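Local coordinates for HTLV-2 integrase catalytic core domain (Human T-cell leukemia virus 2, PDB 6QBT), which forms the magnesium-binding catalytic core of a retroviral integrase, the enzyme that inserts viral DNA into host chromosomal DNA, at residues C48-A53 and Q78-F83; N114-Y119 and N130-A135; T138-N143 and T151-H156. All coordinates share one frame; numbering follows the deposited sequence.

Interaction 1 of 3, residues C48-A53 and Q78-F83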
ATOM      1  N   CYS A  48      -9.362 -14.884  14.044  1.00 36.20           N
ATOM      2  CA  CYS A  48      -9.690 -14.319  12.757  1.00 38.62           C
ATOM      3  C   CYS A  48      -9.054 -12.914  12.533  1.00 37.15           C
ATOM      4  O   CYS A  48      -8.355 -12.678  11.533  1.00 35.21           O
ATOM      5  CB  CYS A  48     -11.226 -14.282  12.623  1.00 43.32           C
ATOM      6  SG  CYS A  48     -11.797 -13.093  11.394  1.00 57.21           S
ATOM      7  N   GLU A  49      -8.992 -12.164  13.735  1.00 34.14           N
ATOM      8  CA  GLU A  49      -8.364 -10.858  13.806  1.00 36.27           C
ATOM      9  C   GLU A  49      -6.858 -10.987  13.935  1.00 34.34           C
ATOM     10  O   GLU A  49      -6.135 -10.143  13.442  1.00 34.80           O
ATOM     11  CB  GLU A  49      -8.887 -10.044  14.999  1.00 38.74           C
ATOM     12  CG  GLU A  49     -10.337  -9.584  14.896  1.00 40.09           C
ATOM     13  CD  GLU A  49     -11.364 -10.646  15.271  1.00 44.52           C
ATOM     14  OE1 GLU A  49     -11.026 -11.705  15.850  1.00 45.28           O
ATOM     15  OE2 GLU A  49     -12.548 -10.413  14.978  1.00 51.87           O
ATOM     16  N   THR A  50      -6.391 -12.038  14.607  1.00 33.87           N
ATOM     17  CA  THR A  50      -4.966 -12.251  14.795  1.00 33.54           C
ATOM     18  C   THR A  50      -4.312 -12.633  13.483  1.00 35.19           C
ATOM     19  O   THR A  50      -3.291 -12.080  13.107  1.00 36.47           O
ATOM     20  CB  THR A  50      -4.737 -13.337  15.828  1.00 33.84           C
ATOM     21  OG1 THR A  50      -5.412 -12.950  17.023  1.00 35.88           O
ATOM     22  CG2 THR A  50      -3.238 -13.535  16.132  1.00 33.77           C
ATOM     23  N   ILE A  51      -4.918 -13.564  12.758  1.00 36.29           N
ATOM     24  CA  ILE A  51      -4.386 -13.932  11.444  1.00 34.18           C
ATOM     25  C   ILE A  51      -4.405 -12.719  10.495  1.00 33.94           C
ATOM     26  O   ILE A  51      -3.445 -12.485   9.755  1.00 31.83           O
ATOM     27  CB  ILE A  51      -5.171 -15.127  10.859  1.00 33.72           C
ATOM     28  CG1 ILE A  51      -4.776 -16.396  11.621  1.00 33.19           C
ATOM     29  CG2 ILE A  51      -4.926 -15.295   9.353  1.00 32.66           C
ATOM     30  CD1 ILE A  51      -5.646 -17.592  11.322  1.00 31.94           C
ATOM     31  N   SER A  52      -5.519 -11.981  10.496  1.00 34.36           N
ATOM     32  CA  SER A  52      -5.636 -10.748   9.735  1.00 33.20           C
ATOM     33  C   SER A  52      -4.525  -9.712  10.073  1.00 34.59           C
ATOM     34  O   SER A  52      -3.871  -9.205   9.150  1.00 33.91           O
ATOM     35  CB  SER A  52      -7.009 -10.121   9.910  1.00 32.49           C
ATOM     36  OG  SER A  52      -7.127  -8.928   9.128  1.00 31.71           O
ATOM     37  N   ALA A  53      -4.285  -9.423  11.352  1.00 34.07           N
ATOM     38  CA  ALA A  53      -3.220  -8.455  11.699  1.00 36.07           C
ATOM     39  C   ALA A  53      -1.863  -8.977  11.286  1.00 34.69           C
ATOM     40  O   ALA A  53      -0.975  -8.209  10.952  1.00 37.23           O
ATOM     41  CB  ALA A  53      -3.199  -8.160  13.191  1.00 35.01           C
ATOM     42  N   GLN A  78      -5.843 -23.435  17.275  1.00 39.29           N
ATOM     43  CA  GLN A  78      -5.554 -24.360  16.203  1.00 42.49           C
ATOM     44  C   GLN A  78      -5.459 -23.642  14.860  1.00 41.65           C
ATOM     45  O   GLN A  78      -4.661 -24.050  14.023  1.00 42.20           O
ATOM     46  CB  GLN A  78      -6.595 -25.471  16.151  1.00 44.80           C
ATOM     47  CG  GLN A  78      -6.141 -26.680  15.357  1.00 48.30           C
ATOM     48  CD  GLN A  78      -7.066 -27.870  15.536  1.00 54.78           C
ATOM     49  OE1 GLN A  78      -7.661 -28.059  16.602  1.00 58.98           O
ATOM     50  NE2 GLN A  78      -7.194 -28.687  14.491  1.00 59.25           N
ATOM     51  N   GLU A  79      -6.242 -22.572  14.684  1.00 41.26           N
ATOM     52  CA  GLU A  79      -6.223 -21.755  13.462  1.00 41.79           C
ATOM     53  C   GLU A  79      -4.865 -21.076  13.267  1.00 39.16           C
ATOM     54  O   GLU A  79      -4.305 -21.141  12.177  1.00 36.19           O
ATOM     55  CB  GLU A  79      -7.319 -20.671  13.456  1.00 45.64           C
ATOM     56  CG  GLU A  79      -8.738 -21.188  13.252  1.00 49.78           C
ATOM     57  CD  GLU A  79      -9.386 -21.767  14.507  1.00 52.97           C
ATOM     58  OE1 GLU A  79      -8.692 -21.967  15.541  1.00 55.09           O
ATOM     59  OE2 GLU A  79     -10.610 -22.025  14.456  1.00 56.69           O
ATOM     60  N   PHE A  80      -4.345 -20.430  14.312  1.00 37.85           N
ATOM     61  CA  PHE A  80      -3.024 -19.766  14.218  1.00 38.67           C
ATOM     62  C   PHE A  80      -1.868 -20.777  14.091  1.00 38.83           C
ATOM     63  O   PHE A  80      -0.952 -20.538  13.309  1.00 39.41           O
ATOM     64  CB  PHE A  80      -2.787 -18.787  15.379  1.00 37.91           C
ATOM     65  CG  PHE A  80      -1.593 -17.875  15.190  1.00 38.65           C
ATOM     66  CD1 PHE A  80      -1.694 -16.713  14.439  1.00 38.67           C
ATOM     67  CD2 PHE A  80      -0.366 -18.172  15.789  1.00 39.99           C
ATOM     68  CE1 PHE A  80      -0.596 -15.857  14.280  1.00 40.86           C
ATOM     69  CE2 PHE A  80       0.735 -17.337  15.617  1.00 40.43           C
ATOM     70  CZ  PHE A  80       0.622 -16.169  14.864  1.00 38.65           C
ATOM     71  N   GLN A  81      -1.909 -21.908  14.804  1.00 39.34           N
ATOM     72  CA  GLN A  81      -0.857 -22.912  14.618  1.00 41.03           C
ATOM     73  C   GLN A  81      -0.899 -23.505  13.208  1.00 38.82           C
ATOM     74  O   GLN A  81       0.139 -23.705  12.589  1.00 37.20           O
ATOM     75  CB  GLN A  81      -0.918 -24.044  15.654  1.00 46.65           C
ATOM     76  CG  GLN A  81      -0.827 -23.629  17.130  1.00 52.07           C
ATOM     77  CD  GLN A  81       0.379 -22.764  17.497  1.00 55.49           C
ATOM     78  OE1 GLN A  81       1.489 -22.922  16.970  1.00 56.29           O
ATOM     79  NE2 GLN A  81       0.160 -21.845  18.434  1.00 58.77           N
ATOM     80  N   GLU A  82      -2.089 -23.780  12.690  1.00 38.12           N
ATOM     81  CA  GLU A  82      -2.197 -24.309  11.321  1.00 39.36           C
ATOM     82  C   GLU A  82      -1.647 -23.327  10.282  1.00 37.57           C
ATOM     83  O   GLU A  82      -0.983 -23.731   9.337  1.00 35.30           O
ATOM     84  CB  GLU A  82      -3.640 -24.692  10.982  1.00 41.22           C
ATOM     85  CG  GLU A  82      -4.031 -26.053  11.535  1.00 47.49           C
ATOM     86  CD  GLU A  82      -5.525 -26.363  11.431  1.00 50.73           C
ATOM     87  OE1 GLU A  82      -6.277 -25.573  10.818  1.00 58.40           O
ATOM     88  OE2 GLU A  82      -5.955 -27.400  11.975  1.00 52.60           O
ATOM     89  N   PHE A  83      -1.926 -22.038  10.481  1.00 36.29           N
ATOM     90  CA  PHE A  83      -1.430 -20.987   9.614  1.00 35.74           C
ATOM     91  C   PHE A  83       0.095 -21.009   9.617  1.00 32.24           C
ATOM     92  O   PHE A  83       0.725 -21.102   8.571  1.00 31.09           O
ATOM     93  CB  PHE A  83      -2.001 -19.629  10.060  1.00 36.00           C
ATOM     94  CG  PHE A  83      -1.551 -18.476   9.220  1.00 37.15           C
ATOM     95  CD1 PHE A  83      -0.336 -17.832   9.485  1.00 36.07           C
ATOM     96  CD2 PHE A  83      -2.338 -18.015   8.162  1.00 37.33           C
ATOM     97  CE1 PHE A  83       0.081 -16.764   8.696  1.00 36.26           C
ATOM     98  CE2 PHE A  83      -1.924 -16.941   7.383  1.00 34.81           C
ATOM     99  CZ  PHE A  83      -0.713 -16.322   7.643  1.00 35.64           C
TER
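Phe80 and Phe83 both set CG anti to their own backbone N (chi1 -168° and -180°), which carries the two rings out from helix 78-86 toward Ile51 and Thr50 of helix 47-61. Ile51 is the knot of the contact, because its CG1, CG2 and CD1 each meet a different residue. Its CG2 lies 3.9 Å from Phe83 CD2 and equally close to CE2, the methyl approaching that ring obliquely. CG1 reaches the edge of the other ring, near its plane, 4.2 Å from Phe80 CD1. The extended branch ends in CD1, which rests 3.9 Å from the carbonyl oxygen of Glu79. Beside it, Thr50 comes in with its methyl, CG2 being 3.9 Å from Phe80 CD1; the hydroxyl bonds Thr46 O, just ahead of the helix.

No hydrogen bond joins the segments, so shape and apolar packing carry the contact. The axes approach to 9.8 Å at 28°, a spacing that the two rings and Ile51 fill. Each ring also has an edge-to-face partner elsewhere in the chain: His91 for Phe80, Tyr87 for Phe83. On the flank, Cys48 forms a disulfide with Cys123 of the second subunit. Two roughly parallel helices, one after strand 37-42 and one following strand 66-68 by way of the short helix 73-76, are characteristic of the RNase H-like fold of retroviral integrase cores.

Interaction 2 of 3, residues N114-Y119 and N130-A135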
ATOM      1  N   ASN A 114       2.166   6.997  22.516  1.00 36.79           N
ATOM      2  CA  ASN A 114       2.498   8.425  22.588  1.00 38.33           C
ATOM      3  C   ASN A 114       2.263   9.127  21.250  1.00 38.21           C
ATOM      4  O   ASN A 114       1.745  10.242  21.241  1.00 36.57           O
ATOM      5  CB  ASN A 114       3.921   8.676  23.084  1.00 41.73           C
ATOM      6  CG  ASN A 114       4.043   8.581  24.604  1.00 49.66           C
ATOM      7  OD1 ASN A 114       3.226   7.953  25.298  1.00 55.35           O
ATOM      8  ND2 ASN A 114       5.071   9.207  25.133  1.00 54.81           N
ATOM      9  N   LEU A 115       2.613   8.482  20.127  1.00 37.57           N
ATOM     10  CA  LEU A 115       2.375   9.087  18.813  1.00 36.80           C
ATOM     11  C   LEU A 115       0.875   9.139  18.508  1.00 38.06           C
ATOM     12  O   LEU A 115       0.364  10.174  18.043  1.00 38.85           O
ATOM     13  CB  LEU A 115       3.123   8.334  17.704  1.00 38.10           C
ATOM     14  CG  LEU A 115       4.625   8.640  17.624  1.00 37.22           C
ATOM     15  CD1 LEU A 115       5.326   7.606  16.750  1.00 36.53           C
ATOM     16  CD2 LEU A 115       4.889  10.068  17.142  1.00 36.56           C
ATOM     17  N   LEU A 116       0.184   8.043  18.800  1.00 36.49           N
ATOM     18  CA  LEU A 116      -1.271   7.960  18.668  1.00 39.84           C
ATOM     19  C   LEU A 116      -2.000   9.075  19.448  1.00 41.09           C
ATOM     20  O   LEU A 116      -2.885   9.750  18.898  1.00 43.75           O
ATOM     21  CB  LEU A 116      -1.734   6.582  19.148  1.00 42.59           C
ATOM     22  CG  LEU A 116      -3.165   6.096  19.001  1.00 46.52           C
ATOM     23  CD1 LEU A 116      -3.557   5.990  17.540  1.00 51.55           C
ATOM     24  CD2 LEU A 116      -3.276   4.725  19.634  1.00 46.80           C
ATOM     25  N   ASN A 117      -1.617   9.291  20.704  1.00 38.21           N
ATOM     26  CA  ASN A 117      -2.188  10.393  21.494  1.00 38.12           C
ATOM     27  C   ASN A 117      -1.903  11.771  20.905  1.00 36.40           C
ATOM     28  O   ASN A 117      -2.780  12.636  20.877  1.00 37.06           O
ATOM     29  CB  ASN A 117      -1.690  10.355  22.939  1.00 39.16           C
ATOM     30  CG  ASN A 117      -2.218   9.157  23.708  1.00 43.34           C
ATOM     31  OD1 ASN A 117      -3.239   8.568  23.358  1.00 47.77           O
ATOM     32  ND2 ASN A 117      -1.528   8.794  24.764  1.00 43.35           N
ATOM     33  N   LYS A 118      -0.685  11.973  20.426  1.00 36.03           N
ATOM     34  CA  LYS A 118      -0.310  13.254  19.857  1.00 36.26           C
ATOM     35  C   LYS A 118      -1.147  13.520  18.610  1.00 35.86           C
ATOM     36  O   LYS A 118      -1.712  14.596  18.459  1.00 31.57           O
ATOM     37  CB  LYS A 118       1.164  13.258  19.535  1.00 39.43           C
ATOM     38  CG  LYS A 118       1.688  14.619  19.091  1.00 46.34           C
ATOM     39  CD  LYS A 118       2.541  14.504  17.820  1.00 49.91           C
ATOM     40  CE  LYS A 118       2.840  15.863  17.183  1.00 51.90           C
ATOM     41  NZ  LYS A 118       2.932  15.699  15.696  1.00 53.90           N
ATOM     42  N   TYR A 119      -1.264  12.524  17.732  1.00 35.38           N
ATOM     43  CA  TYR A 119      -2.078  12.689  16.524  1.00 35.99           C
ATOM     44  C   TYR A 119      -3.586  12.876  16.812  1.00 36.36           C
ATOM     45  O   TYR A 119      -4.271  13.593  16.072  1.00 34.79           O
ATOM     46  CB  TYR A 119      -1.835  11.540  15.519  1.00 35.17           C
ATOM     47  CG  TYR A 119      -0.520  11.679  14.771  1.00 33.91           C
ATOM     48  CD1 TYR A 119      -0.268  12.789  13.945  1.00 32.39           C
ATOM     49  CD2 TYR A 119       0.472  10.700  14.880  1.00 34.09           C
ATOM     50  CE1 TYR A 119       0.939  12.919  13.267  1.00 31.31           C
ATOM     51  CE2 TYR A 119       1.681  10.826  14.210  1.00 33.51           C
ATOM     52  CZ  TYR A 119       1.909  11.934  13.410  1.00 32.40           C
ATOM     53  OH  TYR A 119       3.117  12.030  12.762  1.00 35.02           O
ATOM     54  N   ASN A 130      -7.064   6.943  11.380  1.00 38.52           N
ATOM     55  CA  ASN A 130      -6.096   7.914  10.878  1.00 35.92           C
ATOM     56  C   ASN A 130      -4.903   8.102  11.834  1.00 34.26           C
ATOM     57  O   ASN A 130      -3.765   8.153  11.383  1.00 35.45           O
ATOM     58  CB  ASN A 130      -6.734   9.274  10.644  1.00 35.84           C
ATOM     59  CG  ASN A 130      -7.825   9.246   9.597  1.00 36.70           C
ATOM     60  OD1 ASN A 130      -8.594   8.280   9.525  1.00 36.45           O
ATOM     61  ND2 ASN A 130      -7.926  10.325   8.806  1.00 31.69           N
ATOM     62  N   ALA A 131      -5.162   8.212  13.131  1.00 32.83           N
ATOM     63  CA  ALA A 131      -4.102   8.492  14.107  1.00 34.68           C
ATOM     64  C   ALA A 131      -3.153   7.307  14.246  1.00 36.28           C
ATOM     65  O   ALA A 131      -1.936   7.493  14.324  1.00 37.76           O
ATOM     66  CB  ALA A 131      -4.703   8.868  15.452  1.00 36.59           C
ATOM     67  N   ILE A 132      -3.731   6.106  14.231  1.00 36.33           N
ATOM     68  CA  ILE A 132      -3.009   4.840  14.265  1.00 37.59           C
ATOM     69  C   ILE A 132      -2.114   4.800  13.041  1.00 37.90           C
ATOM     70  O   ILE A 132      -0.925   4.511  13.148  1.00 35.22           O
ATOM     71  CB  ILE A 132      -4.002   3.630  14.183  1.00 41.90           C
ATOM     72  CG1 ILE A 132      -4.951   3.570  15.409  1.00 45.84           C
ATOM     73  CG2 ILE A 132      -3.293   2.295  13.953  1.00 41.14           C
ATOM     74  CD1 ILE A 132      -4.389   2.870  16.624  1.00 47.13           C
ATOM     75  N   ASN A 133      -2.685   5.105  11.872  1.00 37.39           N
ATOM     76  CA  ASN A 133      -1.930   5.004  10.616  1.00 34.90           C
ATOM     77  C   ASN A 133      -0.725   5.955  10.632  1.00 34.43           C
ATOM     78  O   ASN A 133       0.418   5.559  10.357  1.00 36.13           O
ATOM     79  CB  ASN A 133      -2.819   5.287   9.407  1.00 32.14           C
ATOM     80  CG  ASN A 133      -2.253   4.719   8.142  1.00 32.65           C
ATOM     81  OD1 ASN A 133      -1.865   3.559   8.093  1.00 35.41           O
ATOM     82  ND2 ASN A 133      -2.160   5.528   7.122  1.00 31.56           N
ATOM     83  N   LYS A 134      -0.980   7.197  10.998  1.00 32.56           N
ATOM     84  CA  LYS A 134       0.069   8.195  11.025  1.00 32.68           C
ATOM     85  C   LYS A 134       1.099   7.874  12.117  1.00 33.15           C
ATOM     86  O   LYS A 134       2.284   8.056  11.906  1.00 32.24           O
ATOM     87  CB  LYS A 134      -0.520   9.571  11.198  1.00 31.15           C
ATOM     88  CG  LYS A 134      -1.334   9.992   9.992  1.00 30.44           C
ATOM     89  CD  LYS A 134      -1.875  11.394  10.191  1.00 31.39           C
ATOM     90  CE  LYS A 134      -2.955  11.443  11.266  1.00 32.33           C
ATOM     91  NZ  LYS A 134      -3.669  12.734  11.225  1.00 32.11           N
ATOM     92  N   ALA A 135       0.655   7.318  13.242  1.00 36.22           N
ATOM     93  CA  ALA A 135       1.595   6.829  14.264  1.00 36.62           C
ATOM     94  C   ALA A 135       2.508   5.761  13.687  1.00 36.23           C
ATOM     95  O   ALA A 135       3.735   5.850  13.829  1.00 35.60           O
ATOM     96  CB  ALA A 135       0.869   6.305  15.499  1.00 35.30           C
TER
HETATM   97  O   HOH W   1      -4.867  12.130  13.799  1.00 44.86           O
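Tyr119 lays one face of its ring over Lys134: the CB of Lys134 stands 3.9 Å from the ring centroid and only 7° off the ring normal, a well-centred CH-pi contact. Turning CG of Tyr119 anti to its carbonyl carbon (chi1 -76°) swings the ring onto this neighbour, while its own CB stays against the Ala131 methyl. Ring carbon CE2 reaches the backbone too, 3.7 Å from Lys134 O.

A second patch forms around Leu116. Its CD1 is wedged between Ala131 and Ile132, 3.7 Å from Ala131 CB and 3.4 Å from Ile132 CD1, the latter tighter than usual van der Waals contact. The Leu116 and Ile132 side chains run side by side in the same direction. A third meeting point is Leu115 CB against Ala135 CB, 3.7 Å apart. The helix axes approach to 8.3 Å at 129° between their directions. The small methyls of Ala131 and Ala135 permit this spacing.

In the next shell, the Tyr119 hydroxyl probably bonds Thr138 OG1, which also bonds Lys134 O, so the ring may be steadied at its far end as well as over its face. Leu55 of the third subunit packs on both Tyr119 and Lys134. The ammonium group is carried past the ring to a water, which takes a bond from Lys134 NZ at 2.9 Å and donates one to Tyr119 O at 2.8 Å.

With no direct hydrogen bond between the segments, apolar and CH-pi packing make up the interface, and a water relays the lysine ammonium to the Tyr119 carbonyl, which it may polarise.

Interaction 3 of 3, residues T138-N143 and T151-H156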
ATOM      1  N   THR A 138       4.861   7.204  10.871  1.00 36.15           N
ATOM      2  CA  THR A 138       5.789   8.107  11.528  1.00 35.39           C
ATOM      3  C   THR A 138       6.884   7.313  12.265  1.00 36.82           C
ATOM      4  O   THR A 138       8.076   7.619  12.130  1.00 35.78           O
ATOM      5  CB  THR A 138       5.071   9.074  12.508  1.00 35.69           C
ATOM      6  OG1 THR A 138       4.166   9.928  11.783  1.00 32.37           O
ATOM      7  CG2 THR A 138       6.090   9.968  13.261  1.00 37.28           C
ATOM      8  N   LEU A 139       6.503   6.305  13.039  1.00 35.96           N
ATOM      9  CA  LEU A 139       7.508   5.561  13.781  1.00 35.92           C
ATOM     10  C   LEU A 139       8.493   4.820  12.845  1.00 34.90           C
ATOM     11  O   LEU A 139       9.708   4.861  13.075  1.00 36.04           O
ATOM     12  CB  LEU A 139       6.845   4.581  14.748  1.00 37.83           C
ATOM     13  CG  LEU A 139       7.773   3.724  15.633  1.00 38.34           C
ATOM     14  CD1 LEU A 139       8.705   4.574  16.485  1.00 38.72           C
ATOM     15  CD2 LEU A 139       6.925   2.833  16.512  1.00 38.05           C
ATOM     16  N   ASN A 140       7.976   4.157  11.811  1.00 33.19           N
ATOM     17  CA  ASN A 140       8.826   3.356  10.909  1.00 34.00           C
ATOM     18  C   ASN A 140       9.700   4.228  10.024  1.00 34.66           C
ATOM     19  O   ASN A 140      10.896   3.950   9.889  1.00 36.91           O
ATOM     20  CB  ASN A 140       8.024   2.376  10.042  1.00 32.03           C
ATOM     21  CG  ASN A 140       7.563   1.144  10.809  1.00 35.07           C
ATOM     22  OD1 ASN A 140       8.285   0.610  11.675  1.00 39.41           O
ATOM     23  ND2 ASN A 140       6.370   0.645  10.474  1.00 34.42           N
ATOM     24  N   GLN A 141       9.133   5.300   9.467  1.00 34.84           N
ATOM     25  CA  GLN A 141       9.817   6.048   8.405  1.00 35.28           C
ATOM     26  C   GLN A 141      10.434   7.364   8.763  1.00 34.32           C
ATOM     27  O   GLN A 141      11.361   7.806   8.055  1.00 32.37           O
ATOM     28  CB  GLN A 141       8.865   6.327   7.253  1.00 35.72           C
ATOM     29  CG  GLN A 141       8.695   5.163   6.323  1.00 37.16           C
ATOM     30  CD  GLN A 141       8.062   5.642   5.044  1.00 39.23           C
ATOM     31  OE1 GLN A 141       6.932   6.160   5.069  1.00 34.31           O
ATOM     32  NE2 GLN A 141       8.823   5.562   3.924  1.00 34.27           N
ATOM     33  N   LEU A 142       9.902   8.014   9.797  1.00 32.98           N
ATOM     34  CA  LEU A 142      10.355   9.342  10.167  1.00 34.69           C
ATOM     35  C   LEU A 142      11.364   9.320  11.315  1.00 35.77           C
ATOM     36  O   LEU A 142      12.410   9.992  11.280  1.00 37.27           O
ATOM     37  CB  LEU A 142       9.163  10.249  10.514  1.00 34.49           C
ATOM     38  CG  LEU A 142       8.405  10.872   9.338  1.00 33.52           C
ATOM     39  CD1 LEU A 142       9.237  11.857   8.564  1.00 32.11           C
ATOM     40  CD2 LEU A 142       7.875   9.789   8.409  1.00 35.52           C
ATOM     41  N   ASN A 143      11.030   8.560  12.337  1.00 36.95           N
ATOM     42  CA  ASN A 143      11.839   8.480  13.542  1.00 36.66           C
ATOM     43  C   ASN A 143      13.276   7.970  13.270  1.00 34.47           C
ATOM     44  O   ASN A 143      13.472   6.863  12.723  1.00 30.08           O
ATOM     45  CB  ASN A 143      11.125   7.560  14.513  1.00 40.50           C
ATOM     46  CG  ASN A 143      11.520   7.810  15.908  1.00 47.13           C
ATOM     47  OD1 ASN A 143      10.806   8.499  16.637  1.00 54.86           O
ATOM     48  ND2 ASN A 143      12.688   7.293  16.299  1.00 50.91           N
ATOM     49  N   THR A 151      16.395   5.093  10.206  1.00 33.76           N
ATOM     50  CA  THR A 151      15.053   4.813  10.562  1.00 33.29           C
ATOM     51  C   THR A 151      14.892   3.303  10.508  1.00 33.06           C
ATOM     52  O   THR A 151      15.690   2.611   9.870  1.00 31.49           O
ATOM     53  CB  THR A 151      14.075   5.476   9.589  1.00 33.75           C
ATOM     54  OG1 THR A 151      14.241   4.885   8.294  1.00 33.94           O
ATOM     55  CG2 THR A 151      14.342   6.962   9.519  1.00 33.86           C
ATOM     56  N   ARG A 152      13.851   2.814  11.175  1.00 32.24           N
ATOM     57  CA  ARG A 152      13.460   1.393  11.133  1.00 33.44           C
ATOM     58  C   ARG A 152      13.289   0.875   9.703  1.00 34.98           C
ATOM     59  O   ARG A 152      13.750  -0.211   9.355  1.00 35.23           O
ATOM     60  CB  ARG A 152      12.151   1.212  11.879  1.00 33.01           C
ATOM     61  CG  ARG A 152      12.302   1.323  13.373  1.00 34.03           C
ATOM     62  CD  ARG A 152      10.954   1.543  14.040  1.00 33.49           C
ATOM     63  NE  ARG A 152      11.078   1.565  15.505  1.00 33.50           N
ATOM     64  CZ  ARG A 152      11.566   2.580  16.216  1.00 32.22           C
ATOM     65  NH1 ARG A 152      12.011   3.691  15.628  1.00 32.39           N
ATOM     66  NH2 ARG A 152      11.623   2.486  17.536  1.00 31.51           N
ATOM     67  N   TRP A 153      12.642   1.694   8.886  1.00 34.68           N
ATOM     68  CA  TRP A 153      12.421   1.422   7.484  1.00 36.61           C
ATOM     69  C   TRP A 153      13.714   1.256   6.692  1.00 36.20           C
ATOM     70  O   TRP A 153      13.797   0.369   5.861  1.00 37.96           O
ATOM     71  CB  TRP A 153      11.586   2.552   6.869  1.00 39.12           C
ATOM     72  CG  TRP A 153      10.670   2.133   5.790  1.00 43.21           C
ATOM     73  CD1 TRP A 153      10.662   2.585   4.497  1.00 45.45           C
ATOM     74  CD2 TRP A 153       9.577   1.210   5.903  1.00 44.96           C
ATOM     75  NE1 TRP A 153       9.634   1.998   3.802  1.00 45.10           N
ATOM     76  CE2 TRP A 153       8.963   1.138   4.635  1.00 45.84           C
ATOM     77  CE3 TRP A 153       9.072   0.424   6.946  1.00 46.77           C
ATOM     78  CZ2 TRP A 153       7.867   0.310   4.382  1.00 45.99           C
ATOM     79  CZ3 TRP A 153       7.958  -0.387   6.688  1.00 46.48           C
ATOM     80  CH2 TRP A 153       7.381  -0.434   5.420  1.00 47.24           C
ATOM     81  N   GLN A 154      14.693   2.127   6.925  1.00 35.27           N
ATOM     82  CA  GLN A 154      15.983   2.034   6.262  1.00 36.64           C
ATOM     83  C   GLN A 154      16.714   0.776   6.684  1.00 36.96           C
ATOM     84  O   GLN A 154      17.293   0.115   5.837  1.00 35.99           O
ATOM     85  CB  GLN A 154      16.854   3.251   6.561  1.00 39.80           C
ATOM     86  CG  GLN A 154      16.374   4.513   5.874  1.00 44.68           C
ATOM     87  CD  GLN A 154      16.841   5.814   6.539  1.00 47.84           C
ATOM     88  OE1 GLN A 154      17.816   5.852   7.305  1.00 44.22           O
ATOM     89  NE2 GLN A 154      16.098   6.890   6.275  1.00 54.06           N
ATOM     90  N   ILE A 155      16.676   0.424   7.976  1.00 38.65           N
ATOM     91  CA  ILE A 155      17.362  -0.788   8.439  1.00 37.16           C
ATOM     92  C   ILE A 155      16.652  -2.014   7.914  1.00 37.27           C
ATOM     93  O   ILE A 155      17.299  -2.978   7.543  1.00 37.92           O
ATOM     94  CB  ILE A 155      17.505  -0.862   9.966  1.00 38.35           C
ATOM     95  CG1 ILE A 155      18.438   0.258  10.442  1.00 39.55           C
ATOM     96  CG2 ILE A 155      18.127  -2.197  10.415  1.00 38.03           C
ATOM     97  CD1 ILE A 155      18.496   0.413  11.939  1.00 39.99           C
ATOM     98  N   HIS A 156      15.329  -1.970   7.868  1.00 36.59           N
ATOM     99  CA  HIS A 156      14.550  -3.144   7.515  1.00 37.83           C
ATOM    100  C   HIS A 156      14.609  -3.507   6.040  1.00 40.37           C
ATOM    101  O   HIS A 156      14.693  -4.684   5.739  1.00 43.91           O
ATOM    102  CB  HIS A 156      13.077  -2.965   7.929  1.00 39.94           C
ATOM    103  CG  HIS A 156      12.328  -4.249   8.044  1.00 38.38           C
ATOM    104  ND1 HIS A 156      12.483  -5.095   9.118  1.00 35.20           N
ATOM    105  CD2 HIS A 156      11.439  -4.842   7.217  1.00 37.36           C
ATOM    106  CE1 HIS A 156      11.714  -6.152   8.950  1.00 38.34           C
ATOM    107  NE2 HIS A 156      11.075  -6.029   7.800  1.00 38.74           N
TER
HETATM  108  O   HOH W   2      12.286   4.600  12.819  1.00 34.76           O
HETATM  109  O   HOH W   3      12.674   6.246   6.468  1.00 40.49           O
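A single water bridges Arg152 and the C-terminal end of helix 128-142: it accepts from Arg152 N at 2.9 Å and from Arg152 NH1 at 3.0 Å, and lies 2.6 Å from both Leu139 O and Asn143 O, carbonyls that may have to share its protons. The helix ends in a wider pi-type turn, where Thr138 O takes bonds from both Leu142 N and Asn143 N. Facing it is a capping box that starts helix 152-156: Thr151 OG1 accepts from Gln154 N, and Thr151 N gives a weak bond back to Gln154 OE1. A second water links this cap to Gln141 O.

The one direct hydrogen bond across the segments runs from Trp153 N to Asn140 O, 3.0 Å long with an angle of 159° at the hydrogen; the donor is tilted 34° from the carbonyl plane. The tryptophan ring meets Gln141, whose CG lies over one face, 3.8 Å from the centroid of the five-membered ring. Gln141 NE2 bonds Ile58 O of the third subunit, while Asn140 ND2 bonds Val37 O and ties the helix end to strand 37-42.

The extended Arg152 chain presents its guanidinium flat to a leucine: Leu139 CD1 sits over the centre of one face, 3.5 Å from Arg152 CZ, with the bridging water in plane at the edge.

In the fold
Interactions 2 and 3 share helix 128-142; their centres are 15 Å apart, and they touch where Leu115 CD1 packs 3.9 Å from Leu139 CB. Interaction 1 stands on the opposite side of the chain's centre, its centre 26 Å from that of interaction 2 and 27 Å from that of interaction 3. It lies near the metal site: the Thr50 side chain is about 10 Å from the magnesium ion held by Asp13 and Asp70. The trimer brings the distant faces together. Tyr119 and Lys134 of the second subunit pack on segment 48-53, while segments 114-119 and 138-143 meet Tyr87 of the third.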